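Purine nucleosidase, (IunH-1) (Sulfolobus solfataricus, PDB 3T8J) is an alpha/beta protein of the inosine-uridine preferring nucleoside hydrolase family, with a bound sodium ion. Local coordinates at residues A[3-8]-A[28-33]. Sequence-based numbering, arbitrary orientation.
Sequences HFIIDC and VVAVTI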
loop_
_atom_site.group_PDB
_atom_site.type_symbol
_atom_site.label_atom_id
_atom_site.label_comp_id
_atom_site.label_asym_id
_atom_site.label_seq_id
_atom_site.Cartn_x
_atom_site.Cartn_y
_atom_site.Cartn_z
ATOM N N HIS A 3 -2.436 36.177 19.993
ATOM C CA HIS A 3 -1.019 35.818 19.909
ATOM C C HIS A 3 -0.829 34.651 18.940
ATOM O O HIS A 3 -1.472 33.610 19.082
ATOM C CB HIS A 3 -0.504 35.425 21.280
ATOM C CG HIS A 3 -0.801 36.437 22.337
ATOM N ND1 HIS A 3 -0.056 37.587 22.490
ATOM C CD2 HIS A 3 -1.784 36.489 23.266
ATOM C CE1 HIS A 3 -0.556 38.295 23.489
ATOM N NE2 HIS A 3 -1.610 37.658 23.971
ATOM N N PHE A 4 0.055 34.844 17.964
ATOM C CA PHE A 4 0.282 33.868 16.900
ATOM C C PHE A 4 1.747 33.450 16.761
ATOM O O PHE A 4 2.671 34.278 16.852
ATOM C CB PHE A 4 -0.083 34.469 15.530
ATOM C CG PHE A 4 -1.534 34.335 15.148
ATOM C CD1 PHE A 4 -2.515 35.062 15.797
ATOM C CD2 PHE A 4 -1.929 33.505 14.104
ATOM C CE1 PHE A 4 -3.871 34.931 15.427
ATOM C CE2 PHE A 4 -3.258 33.392 13.725
ATOM C CZ PHE A 4 -4.228 34.120 14.383
ATOM N N ILE A 5 1.950 32.179 16.440
ATOM C CA ILE A 5 3.173 31.715 15.759
ATOM C C ILE A 5 2.826 31.548 14.294
ATOM O O ILE A 5 1.769 31.008 13.950
ATOM C CB ILE A 5 3.645 30.358 16.294
ATOM C CG1 ILE A 5 4.098 30.483 17.728
ATOM C CG2 ILE A 5 4.740 29.750 15.385
ATOM C CD1 ILE A 5 4.509 29.130 18.381
ATOM N N ILE A 6 3.728 32.007 13.403
ATOM C CA ILE A 6 3.568 31.743 11.977
ATOM C C ILE A 6 4.689 30.807 11.539
ATOM O O ILE A 6 5.852 31.066 11.804
ATOM C CB ILE A 6 3.513 33.068 11.128
ATOM C CG1 ILE A 6 3.243 32.773 9.646
ATOM C CG2 ILE A 6 4.747 33.928 11.300
ATOM C CD1 ILE A 6 2.998 34.058 8.814
ATOM N N ASP A 7 4.311 29.707 10.888
ATOM C CA ASP A 7 5.230 28.647 10.455
ATOM C C ASP A 7 5.351 28.703 8.938
ATOM O O ASP A 7 4.363 28.542 8.224
ATOM C CB ASP A 7 4.710 27.288 10.951
ATOM C CG ASP A 7 5.708 26.144 10.729
ATOM O OD1 ASP A 7 6.779 26.074 11.390
ATOM O OD2 ASP A 7 5.431 25.279 9.850
ATOM N N CYS A 8 6.583 28.953 8.482
ATOM C CA CYS A 8 6.897 29.376 7.106
ATOM C C CYS A 8 7.957 28.506 6.404
ATOM O O CYS A 8 9.061 28.308 6.928
ATOM C CB CYS A 8 7.459 30.807 7.128
ATOM S SG CYS A 8 6.327 32.035 7.738
ATOM N N VAL A 28 2.541 38.744 16.823
ATOM C CA VAL A 28 3.286 37.594 16.304
ATOM C C VAL A 28 4.441 37.331 17.262
ATOM O O VAL A 28 5.344 38.182 17.424
ATOM C CB VAL A 28 3.808 37.845 14.886
ATOM C CG1 VAL A 28 4.606 36.637 14.410
ATOM C CG2 VAL A 28 2.655 38.117 13.909
ATOM N N VAL A 29 4.381 36.216 17.990
ATOM C CA VAL A 29 5.386 35.937 19.016
ATOM C C VAL A 29 6.647 35.191 18.511
ATOM O O VAL A 29 7.695 35.213 19.174
ATOM C CB VAL A 29 4.779 35.168 20.202
ATOM C CG1 VAL A 29 3.580 35.956 20.795
ATOM C CG2 VAL A 29 4.347 33.752 19.807
ATOM N N ALA A 30 6.544 34.549 17.352
ATOM C CA ALA A 30 7.682 33.849 16.745
ATOM C C ALA A 30 7.352 33.506 15.320
ATOM O O ALA A 30 6.197 33.327 14.946
ATOM C CB ALA A 30 8.019 32.559 17.500
ATOM N N VAL A 31 8.398 33.407 14.501
ATOM C CA VAL A 31 8.348 32.809 13.186
ATOM C C VAL A 31 9.169 31.516 13.233
ATOM O O VAL A 31 10.267 31.505 13.754
ATOM C CB VAL A 31 8.952 33.741 12.122
ATOM C CG1 VAL A 31 8.906 33.056 10.723
ATOM C CG2 VAL A 31 8.277 35.091 12.090
ATOM N N THR A 32 8.582 30.412 12.782
ATOM C CA THR A 32 9.238 29.093 12.767
ATOM C C THR A 32 9.442 28.707 11.292
ATOM O O THR A 32 8.606 29.071 10.449
ATOM C CB THR A 32 8.419 28.034 13.566
ATOM O OG1 THR A 32 7.068 27.992 13.099
ATOM C CG2 THR A 32 8.469 28.367 15.090
ATOM N N ILE A 33 10.573 28.068 10.970
ATOM C CA ILE A 33 10.915 27.736 9.576
ATOM C C ILE A 33 10.915 26.238 9.362
ATOM O O ILE A 33 11.476 25.496 10.173
ATOM C CB ILE A 33 12.312 28.297 9.192
ATOM C CG1 ILE A 33 12.445 29.780 9.579
ATOM C CG2 ILE A 33 12.577 28.119 7.667
ATOM C CD1 ILE A 33 11.501 30.709 8.815
#
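Phe4 to Cys8 pair in parallel with Val28 to Ile33, the two strand axes running 21° apart. Four backbone hydrogen bonds join them: Val29 N to Phe4 O (2.8 Å), Ile6 N to Ala30 O (3.2 Å), Thr32 N to Ile6 O (3.0 Å) and Cys8 N to Thr32 O (2.8 Å). Near the start the register slips by one residue: Phe4 faces Val28 but Ile6 faces Val31, and Val29, with a psi of -19°, kinks the second strand there in the manner of a beta bulge.

One side-chain hydrogen bond is added on the face of Ile5, Asp7, Ala30 and Thr32. Thr32 OG1 donates to Asp7 OD1 at 2.6 Å, reaching the anti lone pair of that oxygen. The hydroxyl lies between the backbone N and carbonyl carbon of Thr32 (chi1 53°), which turns it to the neighbouring strand. Asn126 ND2 also binds OD1, so two donors grip this buried carboxylate oxygen.

Apolar contacts flank the polar pair. Ile5 CG2 meets Thr32 CG2 at 4.0 Å, while Ile5 CG1 crosses to CG2 of Val29; helix 101-111 covers this face. On the other face Ile6 CG2 lies beside Val31 CG2 (3.8 Å), and Cys8 SG approaches Val31 CG1 (4.1 Å), beneath helix 12-23.

That helix links the two strands, making a parallel beta-alpha-beta unit toward one end of the mixed sheet of the nucleoside hydrolase fold. The C-terminal end of strand 3-8 leads to the sodium site, which includes Asp9 and Asp14.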